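Local coordinates for protein glyoxalase 3 (Candida albicans, PDB 4LRU) that converts methylglyoxal to D-lactate in a single step without glutathione, detoxifying the methylglyoxal that the yeast's own metabolism produces, at residues Q190-K194 with E195-Y199; Q122-A125 with T126-D130; V27-V30 with E31-P35. All blocks are in the same frame, centred on the assembly; numbering follows the deposited sequence. Where two conformers were deposited one is given.

Contact 1: residues Q190-K194 with E195-Y199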
ATOM      1  N   GLN A 190      -8.652   8.922 -10.347  1.00 22.19           N
ATOM      2  CA  GLN A 190      -8.353  10.357 -10.335  1.00 21.67           C
ATOM      3  C   GLN A 190      -6.857  10.627 -10.119  1.00 21.75           C
ATOM      4  O   GLN A 190      -6.297  11.555 -10.695  1.00 23.46           O
ATOM      5  CB  GLN A 190      -9.177  11.059  -9.251  1.00 23.35           C
ATOM      6  CG  GLN A 190     -10.655  11.188  -9.593  1.00 24.86           C
ATOM      7  CD  GLN A 190     -11.448  11.873  -8.486  1.00 27.54           C
ATOM      8  OE1 GLN A 190     -11.381  11.467  -7.329  1.00 25.61           O
ATOM      9  NE2 GLN A 190     -12.180  12.927  -8.835  1.00 32.68           N
ATOM     10  N   VAL A 191      -6.216   9.831  -9.278  1.00 20.96           N
ATOM     11  CA  VAL A 191      -4.761   9.929  -9.094  1.00 20.85           C
ATOM     12  C   VAL A 191      -4.039   9.689 -10.408  1.00 23.18           C
ATOM     13  O   VAL A 191      -3.140  10.453 -10.780  1.00 21.82           O
ATOM     14  CB  VAL A 191      -4.231   8.956  -8.032  1.00 21.59           C
ATOM     15  CG1 VAL A 191      -2.705   8.953  -8.007  1.00 21.15           C
ATOM     16  CG2 VAL A 191      -4.780   9.312  -6.648  1.00 20.02           C
ATOM     17  N   ALA A 192      -4.415   8.617 -11.106  1.00 20.98           N
ATOM     18  CA  ALA A 192      -3.872   8.366 -12.434  1.00 23.02           C
ATOM     19  C   ALA A 192      -4.103   9.570 -13.362  1.00 22.52           C
ATOM     20  O   ALA A 192      -3.191  10.013 -14.052  1.00 24.17           O
ATOM     21  CB  ALA A 192      -4.489   7.102 -13.033  1.00 21.01           C
ATOM     22  N   GLU A 193      -5.317  10.117 -13.387  1.00 22.53           N
ATOM     23  CA  GLU A 193      -5.609  11.241 -14.266  1.00 24.77           C
ATOM     24  C   GLU A 193      -4.709  12.427 -13.930  1.00 24.04           C
ATOM     25  O   GLU A 193      -4.200  13.110 -14.824  1.00 24.77           O
ATOM     26  CB  GLU A 193      -7.080  11.656 -14.152  1.00 28.34           C
ATOM     27  CG  GLU A 193      -7.487  12.749 -15.130  1.00 36.22           C
ATOM     28  CD  GLU A 193      -8.785  13.449 -14.750  1.00 46.53           C
ATOM     29  OE1 GLU A 193      -9.349  13.150 -13.666  1.00 51.88           O
ATOM     30  OE2 GLU A 193      -9.233  14.313 -15.536  1.00 48.51           O
ATOM     31  N   LYS A 194      -4.539  12.686 -12.639  1.00 21.99           N
ATOM     32  CA  LYS A 194      -3.751  13.830 -12.182  1.00 22.68           C
ATOM     33  C   LYS A 194      -2.296  13.710 -12.636  1.00 22.33           C
ATOM     34  O   LYS A 194      -1.646  14.712 -12.991  1.00 23.68           O
ATOM     35  CB  LYS A 194      -3.810  13.903 -10.654  1.00 22.27           C
ATOM     36  CG  LYS A 194      -2.997  15.042 -10.050  1.00 25.66           C
ATOM     37  CD  LYS A 194      -3.119  15.074  -8.539  1.00 27.45           C
ATOM     38  CE  LYS A 194      -2.231  16.144  -7.926  1.00 33.11           C
ATOM     39  NZ  LYS A 194      -2.656  16.451  -6.529  1.00 40.43           N
ATOM     40  N   GLU A 195      -1.775  12.492 -12.558  1.00 21.65           N
ATOM     41  CA  GLU A 195      -0.358  12.228 -12.784  1.00 20.95           C
ATOM     42  C   GLU A 195      -0.029  11.877 -14.240  1.00 23.31           C
ATOM     43  O   GLU A 195       1.140  11.750 -14.593  1.00 24.37           O
ATOM     44  CB  GLU A 195       0.117  11.097 -11.878  1.00 22.08           C
ATOM     45  CG  GLU A 195      -0.071  11.318 -10.372  1.00 20.94           C
ATOM     46  CD  GLU A 195       0.507  12.628  -9.870  1.00 26.09           C
ATOM     47  OE1 GLU A 195       1.566  13.058 -10.399  1.00 25.33           O
ATOM     48  OE2 GLU A 195      -0.091  13.227  -8.929  1.00 22.53           O
ATOM     49  N   GLY A 196      -1.043  11.734 -15.084  1.00 21.66           N
ATOM     50  CA  GLY A 196      -0.823  11.367 -16.487  1.00 22.87           C
ATOM     51  C   GLY A 196      -0.580   9.879 -16.673  1.00 21.65           C
ATOM     52  O   GLY A 196       0.021   9.470 -17.677  1.00 24.19           O
ATOM     53  N   ALA A 197      -1.088   9.082 -15.733  1.00 22.51           N
ATOM     54  CA  ALA A 197      -1.022   7.626 -15.819  1.00 21.76           C
ATOM     55  C   ALA A 197      -2.295   7.116 -16.482  1.00 22.48           C
ATOM     56  O   ALA A 197      -3.250   7.870 -16.678  1.00 25.25           O
ATOM     57  CB  ALA A 197      -0.877   7.012 -14.435  1.00 21.49           C
ATOM     58  N   THR A 198      -2.311   5.818 -16.768  1.00 24.11           N
ATOM     59  CA  THR A 198      -3.502   5.150 -17.275  1.00 24.56           C
ATOM     60  C   THR A 198      -4.012   4.228 -16.178  1.00 23.90           C
ATOM     61  O   THR A 198      -3.297   3.327 -15.734  1.00 24.09           O
ATOM     62  CB  THR A 198      -3.184   4.347 -18.556  1.00 24.54           C
ATOM     63  OG1 THR A 198      -2.801   5.247 -19.602  1.00 27.65           O
ATOM     64  CG2 THR A 198      -4.391   3.562 -18.999  1.00 26.10           C
ATOM     65  N   TYR A 199      -5.248   4.457 -15.736  1.00 23.45           N
ATOM     66  CA  TYR A 199      -5.873   3.573 -14.775  1.00 22.60           C
ATOM     67  C   TYR A 199      -6.524   2.392 -15.513  1.00 23.07           C
ATOM     68  O   TYR A 199      -7.312   2.575 -16.443  1.00 24.68           O
ATOM     69  CB  TYR A 199      -6.917   4.330 -13.960  1.00 22.45           C
ATOM     70  CG  TYR A 199      -7.670   3.473 -12.982  1.00 20.63           C
ATOM     71  CD1 TYR A 199      -7.139   3.168 -11.741  1.00 18.95           C
ATOM     72  CD2 TYR A 199      -8.923   2.959 -13.297  1.00 21.64           C
ATOM     73  CE1 TYR A 199      -7.823   2.375 -10.830  1.00 18.96           C
ATOM     74  CE2 TYR A 199      -9.617   2.178 -12.398  1.00 21.38           C
ATOM     75  CZ  TYR A 199      -9.066   1.893 -11.165  1.00 19.69           C
ATOM     76  OH  TYR A 199      -9.762   1.105 -10.281  1.00 22.92           O
TER

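Contact 2: residues Q122-A125 with T126-D130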
ATOM      1  N   GLN A 122       7.576   8.789   0.478  1.00 18.40           N
ATOM      2  CA  GLN A 122       7.707   9.009  -0.958  1.00 19.88           C
ATOM      3  C   GLN A 122       9.166   8.988  -1.400  1.00 20.33           C
ATOM      4  O   GLN A 122       9.486   8.481  -2.492  1.00 21.67           O
ATOM      5  CB  GLN A 122       7.020  10.308  -1.370  1.00 21.00           C
ATOM      6  CG  GLN A 122       5.500  10.197  -1.384  1.00 19.64           C
ATOM      7  CD  GLN A 122       4.829  11.485  -1.787  1.00 21.82           C
ATOM      8  OE1 GLN A 122       5.305  12.570  -1.442  1.00 22.14           O
ATOM      9  NE2 GLN A 122       3.746  11.390  -2.545  1.00 20.64           N
ATOM     10  N   LYS A 123      10.045   9.545  -0.568  0.50 20.46           N
ATOM     11  CA  LYS A 123      11.473   9.568  -0.859  0.50 21.89           C
ATOM     12  C   LYS A 123      12.040   8.148  -0.846  0.50 20.64           C
ATOM     13  O   LYS A 123      12.878   7.801  -1.672  0.50 21.22           O
ATOM     14  CB  LYS A 123      12.221  10.456   0.145  0.50 23.01           C
ATOM     15  CG  LYS A 123      13.730  10.505  -0.060  0.50 25.40           C
ATOM     16  CD  LYS A 123      14.074  11.203  -1.365  0.50 25.89           C
ATOM     17  CE  LYS A 123      15.570  11.410  -1.537  0.50 28.22           C
ATOM     18  NZ  LYS A 123      15.921  11.873  -2.915  0.50 27.33           N
ATOM     19  N   ILE A 124      11.558   7.310   0.068  1.00 19.95           N
ATOM     20  CA  ILE A 124      11.955   5.892   0.042  1.00 19.68           C
ATOM     21  C   ILE A 124      11.490   5.239  -1.269  1.00 19.11           C
ATOM     22  O   ILE A 124      12.276   4.564  -1.953  1.00 20.88           O
ATOM     23  CB  ILE A 124      11.457   5.098   1.262  1.00 20.15           C
ATOM     24  CG1 ILE A 124      11.952   5.759   2.549  1.00 22.14           C
ATOM     25  CG2 ILE A 124      11.908   3.636   1.137  1.00 21.30           C
ATOM     26  CD1 ILE A 124      11.460   5.116   3.832  1.00 21.62           C
ATOM     27  N   ALA A 125      10.254   5.506  -1.666  1.00 20.66           N
ATOM     28  CA  ALA A 125       9.737   4.982  -2.937  1.00 19.62           C
ATOM     29  C   ALA A 125      10.592   5.392  -4.136  1.00 19.93           C
ATOM     30  O   ALA A 125      10.932   4.558  -4.982  1.00 20.05           O
ATOM     31  CB  ALA A 125       8.306   5.423  -3.147  1.00 17.19           C
ATOM     32  N   THR A 126      10.947   6.673  -4.239  1.00 19.15           N
ATOM     33  CA  THR A 126      11.693   7.123  -5.417  1.00 18.99           C
ATOM     34  C   THR A 126      13.131   6.601  -5.376  1.00 19.48           C
ATOM     35  O   THR A 126      13.740   6.355  -6.428  1.00 20.78           O
ATOM     36  CB  THR A 126      11.690   8.664  -5.595  1.00 21.13           C
ATOM     37  OG1 THR A 126      12.211   9.309  -4.421  1.00 22.83           O
ATOM     38  CG2 THR A 126      10.290   9.166  -5.886  1.00 22.12           C
ATOM     39  N   THR A 127      13.690   6.468  -4.169  1.00 19.36           N
ATOM     40  CA  THR A 127      15.036   5.947  -4.021  1.00 21.02           C
ATOM     41  C   THR A 127      15.070   4.497  -4.490  1.00 20.07           C
ATOM     42  O   THR A 127      15.951   4.095  -5.263  1.00 22.31           O
ATOM     43  CB  THR A 127      15.523   6.076  -2.561  1.00 22.54           C
ATOM     44  OG1 THR A 127      15.610   7.469  -2.229  1.00 24.46           O
ATOM     45  CG2 THR A 127      16.865   5.451  -2.380  1.00 24.11           C
ATOM     46  N   VAL A 128      14.072   3.738  -4.055  1.00 19.22           N
ATOM     47  CA  VAL A 128      13.896   2.345  -4.494  1.00 19.22           C
ATOM     48  C   VAL A 128      13.762   2.274  -6.008  1.00 18.48           C
ATOM     49  O   VAL A 128      14.479   1.518  -6.665  1.00 20.93           O
ATOM     50  CB  VAL A 128      12.660   1.709  -3.842  1.00 21.54           C
ATOM     51  CG1 VAL A 128      12.293   0.401  -4.535  1.00 20.75           C
ATOM     52  CG2 VAL A 128      12.909   1.483  -2.360  1.00 21.02           C
ATOM     53  N   TYR A 129      12.890   3.109  -6.576  1.00 19.67           N
ATOM     54  CA  TYR A 129      12.654   3.061  -8.017  1.00 20.60           C
ATOM     55  C   TYR A 129      13.889   3.447  -8.817  1.00 23.14           C
ATOM     56  O   TYR A 129      14.146   2.876  -9.872  1.00 21.05           O
ATOM     57  CB  TYR A 129      11.478   3.957  -8.413  1.00 19.48           C
ATOM     58  CG  TYR A 129      10.965   3.695  -9.811  1.00 21.05           C
ATOM     59  CD1 TYR A 129      10.317   2.515 -10.117  1.00 21.75           C
ATOM     60  CD2 TYR A 129      11.147   4.620 -10.818  1.00 23.29           C
ATOM     61  CE1 TYR A 129       9.852   2.265 -11.394  1.00 22.36           C
ATOM     62  CE2 TYR A 129      10.676   4.389 -12.093  1.00 27.20           C
ATOM     63  CZ  TYR A 129      10.030   3.204 -12.377  1.00 25.41           C
ATOM     64  OH  TYR A 129       9.592   2.967 -13.667  1.00 28.17           O
ATOM     65  N   ASP A 130      14.650   4.430  -8.340  1.00 20.24           N
ATOM     66  CA  ASP A 130      15.701   5.007  -9.145  1.00 21.75           C
ATOM     67  C   ASP A 130      16.979   4.174  -9.126  1.00 23.31           C
ATOM     68  O   ASP A 130      17.901   4.464  -9.871  1.00 27.30           O
ATOM     69  CB  ASP A 130      16.024   6.425  -8.689  1.00 21.18           C
ATOM     70  CG  ASP A 130      14.992   7.418  -9.136  1.00 25.24           C
ATOM     71  OD1 ASP A 130      14.135   7.050  -9.975  1.00 22.97           O
ATOM     72  OD2 ASP A 130      15.075   8.584  -8.703  1.00 25.82           O
TER
HETATM   73  O   HOH W   1      14.827   9.641  -4.312  1.00 24.15           O

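Contact 3: residues V27-V30 with E31-P35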
ATOM      1  N   VAL A  27      -5.243   1.372   8.850  1.00 18.31           N
ATOM      2  CA  VAL A  27      -4.578   0.320   8.072  1.00 16.36           C
ATOM      3  C   VAL A  27      -5.530  -0.868   7.920  1.00 16.83           C
ATOM      4  O   VAL A  27      -6.067  -1.363   8.900  1.00 18.39           O
ATOM      5  CB  VAL A  27      -3.300  -0.132   8.788  1.00 19.61           C
ATOM      6  CG1 VAL A  27      -2.629  -1.295   8.046  1.00 19.54           C
ATOM      7  CG2 VAL A  27      -2.348   1.047   8.950  1.00 18.73           C
ATOM      8  N   PHE A  28      -5.737  -1.307   6.680  1.00 17.13           N
ATOM      9  CA  PHE A  28      -6.573  -2.478   6.425  1.00 18.84           C
ATOM     10  C   PHE A  28      -5.747  -3.721   6.669  1.00 18.74           C
ATOM     11  O   PHE A  28      -4.815  -3.987   5.927  1.00 18.13           O
ATOM     12  CB  PHE A  28      -7.087  -2.473   4.989  1.00 17.81           C
ATOM     13  CG  PHE A  28      -8.342  -3.267   4.812  1.00 19.14           C
ATOM     14  CD1 PHE A  28      -8.297  -4.642   4.675  1.00 21.26           C
ATOM     15  CD2 PHE A  28      -9.588  -2.645   4.831  1.00 23.24           C
ATOM     16  CE1 PHE A  28      -9.460  -5.379   4.568  1.00 22.29           C
ATOM     17  CE2 PHE A  28     -10.755  -3.376   4.715  1.00 23.85           C
ATOM     18  CZ  PHE A  28     -10.691  -4.745   4.575  1.00 22.80           C
ATOM     19  N   VAL A  29      -6.056  -4.454   7.732  1.00 18.96           N
ATOM     20  CA  VAL A  29      -5.119  -5.432   8.304  1.00 19.04           C
ATOM     21  C   VAL A  29      -4.447  -6.299   7.243  1.00 18.58           C
ATOM     22  O   VAL A  29      -3.233  -6.351   7.180  1.00 17.79           O
ATOM     23  CB  VAL A  29      -5.787  -6.327   9.346  1.00 22.15           C
ATOM     24  CG1 VAL A  29      -4.827  -7.409   9.823  1.00 20.10           C
ATOM     25  CG2 VAL A  29      -6.244  -5.497  10.540  1.00 21.16           C
ATOM     26  N   VAL A  30      -5.224  -7.018   6.441  1.00 19.85           N
ATOM     27  CA  VAL A  30      -4.594  -7.999   5.555  1.00 19.51           C
ATOM     28  C   VAL A  30      -3.769  -7.382   4.431  1.00 19.24           C
ATOM     29  O   VAL A  30      -2.946  -8.061   3.842  1.00 19.54           O
ATOM     30  CB  VAL A  30      -5.581  -9.026   4.962  1.00 20.37           C
ATOM     31  CG1 VAL A  30      -6.095  -9.959   6.054  1.00 20.75           C
ATOM     32  CG2 VAL A  30      -6.720  -8.338   4.236  1.00 21.52           C
ATOM     33  N   GLU A  31      -3.944  -6.084   4.166  1.00 18.56           N
ATOM     34  CA  GLU A  31      -3.096  -5.401   3.193  1.00 17.24           C
ATOM     35  C   GLU A  31      -1.682  -5.169   3.674  1.00 18.57           C
ATOM     36  O   GLU A  31      -0.791  -4.951   2.866  1.00 19.57           O
ATOM     37  CB  GLU A  31      -3.721  -4.062   2.774  1.00 18.24           C
ATOM     38  CG  GLU A  31      -5.009  -4.288   2.021  1.00 19.37           C
ATOM     39  CD  GLU A  31      -5.693  -3.017   1.575  1.00 24.31           C
ATOM     40  OE1 GLU A  31      -5.070  -1.932   1.628  1.00 20.55           O
ATOM     41  OE2 GLU A  31      -6.854  -3.140   1.140  1.00 27.72           O
ATOM     42  N   ALA A  32      -1.495  -5.213   4.990  1.00 16.46           N
ATOM     43  CA  ALA A  32      -0.186  -5.302   5.609  1.00 18.23           C
ATOM     44  C   ALA A  32       0.223  -6.744   5.869  1.00 16.89           C
ATOM     45  O   ALA A  32       1.370  -7.120   5.602  1.00 19.59           O
ATOM     46  CB  ALA A  32      -0.167  -4.524   6.907  1.00 18.59           C
ATOM     47  N   LEU A  33      -0.696  -7.539   6.413  1.00 18.62           N
ATOM     48  CA  LEU A  33      -0.378  -8.906   6.839  1.00 19.02           C
ATOM     49  C   LEU A  33      -0.038  -9.824   5.655  1.00 19.37           C
ATOM     50  O   LEU A  33       0.986 -10.511   5.685  1.00 20.31           O
ATOM     51  CB  LEU A  33      -1.516  -9.481   7.684  1.00 19.73           C
ATOM     52  CG  LEU A  33      -1.267 -10.772   8.476  1.00 22.74           C
ATOM     53  CD1 LEU A  33      -2.195 -10.872   9.683  1.00 26.22           C
ATOM     54  CD2 LEU A  33      -1.428 -11.994   7.588  1.00 25.79           C
ATOM     55  N   HIS A  34      -0.877  -9.846   4.629  1.00 18.74           N
ATOM     56  CA  HIS A  34      -0.629 -10.730   3.498  1.00 19.00           C
ATOM     57  C   HIS A  34       0.710 -10.447   2.818  1.00 19.47           C
ATOM     58  O   HIS A  34       1.514 -11.373   2.636  1.00 20.79           O
ATOM     59  CB  HIS A  34      -1.781 -10.690   2.488  1.00 19.29           C
ATOM     60  CG  HIS A  34      -3.027 -11.356   2.974  1.00 19.61           C
ATOM     61  ND1 HIS A  34      -4.207 -11.326   2.266  1.00 20.59           N
ATOM     62  CD2 HIS A  34      -3.279 -12.082   4.089  1.00 21.99           C
ATOM     63  CE1 HIS A  34      -5.132 -11.999   2.922  1.00 20.59           C
ATOM     64  NE2 HIS A  34      -4.592 -12.483   4.025  1.00 22.46           N
ATOM     65  N   PRO A  35       0.985  -9.172   2.476  1.00 17.69           N
ATOM     66  CA  PRO A  35       2.267  -8.929   1.828  1.00 19.57           C
ATOM     67  C   PRO A  35       3.437  -9.204   2.759  1.00 19.74           C
ATOM     68  O   PRO A  35       4.465  -9.729   2.327  1.00 19.69           O
ATOM     69  CB  PRO A  35       2.184  -7.453   1.409  1.00 20.27           C
ATOM     70  CG  PRO A  35       0.717  -7.175   1.311  1.00 20.64           C
ATOM     71  CD  PRO A  35       0.100  -7.997   2.398  1.00 18.21           C
TER

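Contact 1: residues Q190-K194 with E195-Y199
The methyl of Ala-192 packs against the returning chain. Its CB lies 3.9 Å from CB of Ala-197, and CB of Tyr-199 comes as close on its way past, 3.8 Å from CB of Ala-192. From there the tyrosine side chain leaves the contact: with CG trans to the backbone N, the ring is carried off towards Ile-188 and Lys-189 at the start of the same helix, and OH is hydrogen-bonded to the carbonyl of Gly-165.

Lys-194 and Glu-195 run side by side and point the same way. The lysine is extended throughout, whereas the glutamate folds at chi2 (-52°), which sets its carboxylate alongside the lysine methylenes. OE2 of Glu-195 thus sits 3.6 Å from CD of Lys-194, but 4.8 Å from NZ, too far for a direct salt bridge. Each polar end turns instead to one neighbouring loop: Lys-194 NZ bridges to Glu-146 and bonds Asn-147 OD1, while Glu-195 OE2 takes the backbone N-H of Asn-147. At this separation the opposite charges would probably still attract, while both ends are held by residues 146-147.

The backbone explains the reversal. N of Glu-195 makes a regular helical bond, 3.0 Å to O of Val-191. Gly-196 then adopts positive phi (80°), and N of Ala-197 swings back to O of Ala-192 at 2.8 Å, with a fairly straight 148° at the hydrogen. The inner bond, from N of Gly-196 to O of Glu-193, is weak at 3.5 Å. An outer six-residue bond, a weaker inner one, a left-handed glycine and apolar contact between Ala-192 and Ala-197 together define a Schellman motif, here ending helix 188-195 and leading into strand 198-199, which pairs in parallel with strand 162-163.

Contact 2: residues Q122-A125 with T126-D130
Thr-126 faces back to the preceding turn with both backbone and side chain. Its N donates to O of Gln-122 at 2.9 Å, the regular helical bond, and its CB and CG2 pack near that same carbonyl. OG1, placed between the backbone N and the carbonyl carbon (chi1 57°), lies 3.2 Å from O of Lys-123, though where its proton goes is not settled because a second acceptor is near.

Thr-127 is plainer. Its OG1 stands beside its own N, trans to the carbonyl carbon, and donates to O of Lys-123 over 2.8 Å. N of Thr-127 reaches that oxygen too, so one carbonyl takes two bonds, arriving from opposite faces of its plane. A water 3.1 Å from OG1 of Thr-127 donates to it, and also bonds OG1 of Thr-126 at 2.6 Å. In one of the two conformers of Lys-123, NZ donates to this water at 2.9 Å.

Val-128 points at the earlier turn. Its N makes the straightest bond of the set, 168° at the hydrogen, to O of Ile-124, and its CG2 approaches CG2 of Ile-124 to 4.2 Å. These two side chains face the sheet: Ile-124 touches Phe-103 and Val-128 touches Val-135.

Tyr-129 bonds through N to O of Ala-125 at 2.9 Å, while its side chain leads away to a cation-pi contact with Arg-215.

The result is an amphipathic helix: a polar side where the two threonine hydroxyls gather at the carbonyl of Lys-123 and share a water, and an apolar side laid against the sheet. It is the helical arm of a beta-alpha-beta crossover joining the parallel strands 102-105 and 134-138 in the alpha/beta core of this DJ-1 superfamily protein.

Contact 3: residues V27-V30 with E31-P35
With CG of His-34 trans to its carbonyl carbon and beside its own N (chi1 -71°), the imidazole is laid back along the helix against Val-30, whose CG1 is turned in the same sense. The two side chains run alongside each other. CB of Val-30 stands 3.6 Å from the centroid of the His-34 ring, only 9° off its normal, a CH-pi contact over one face. NE2 of His-34 is tied to Asp-71, which helps to fix the ring's rotation.

Glu-31 also starts with CG beside its N, but runs on extended, so that its CD comes to 3.7 Å from CB of Phe-28. Carboxylate and phenyl planes are 23° apart. The backbone completes this first turn: N of Glu-31 donates to O of Phe-28 at 2.9 Å, and O of Val-29 accepts from N of Leu-33, in the carbonyl plane, at 2.9 Å and from N of Ala-32, above it, at 3.0 Å. Pro-35 has no N-H to give; its CD instead rests 3.4 Å from O of Val-30, which N of His-34 already bonds.

The extended chain, flanked by Phe-28, brings the Glu-31 side chain to Cys-139, the inferred active-site cysteine. An acidic group touching the probable nucleophile could interact with its sulfur, as the equivalent glutamate does in DJ-1 relatives.

All three contacts are local, one at a helix start, one within a helix and one at a helix end, and none touches another. Contact 3 lies deepest, its centre about 9 Å from that of the chain, at the probable catalytic site: the Glu-31 side chain comes within about 3 Å of that of Cys-139. Contact 1, about 25 Å away between centres and across the chain's centre, approaches more distantly, Val-191 about 8 Å from His-140 and Tyr-199 about 8 Å from Glu-171, side chain to side chain. Contact 2 is 21 Å from contact 3 between centres, likewise across the chain's centre; its Gln-122 bonds Ile-144 O, near Glu-146, which contact 1 touches.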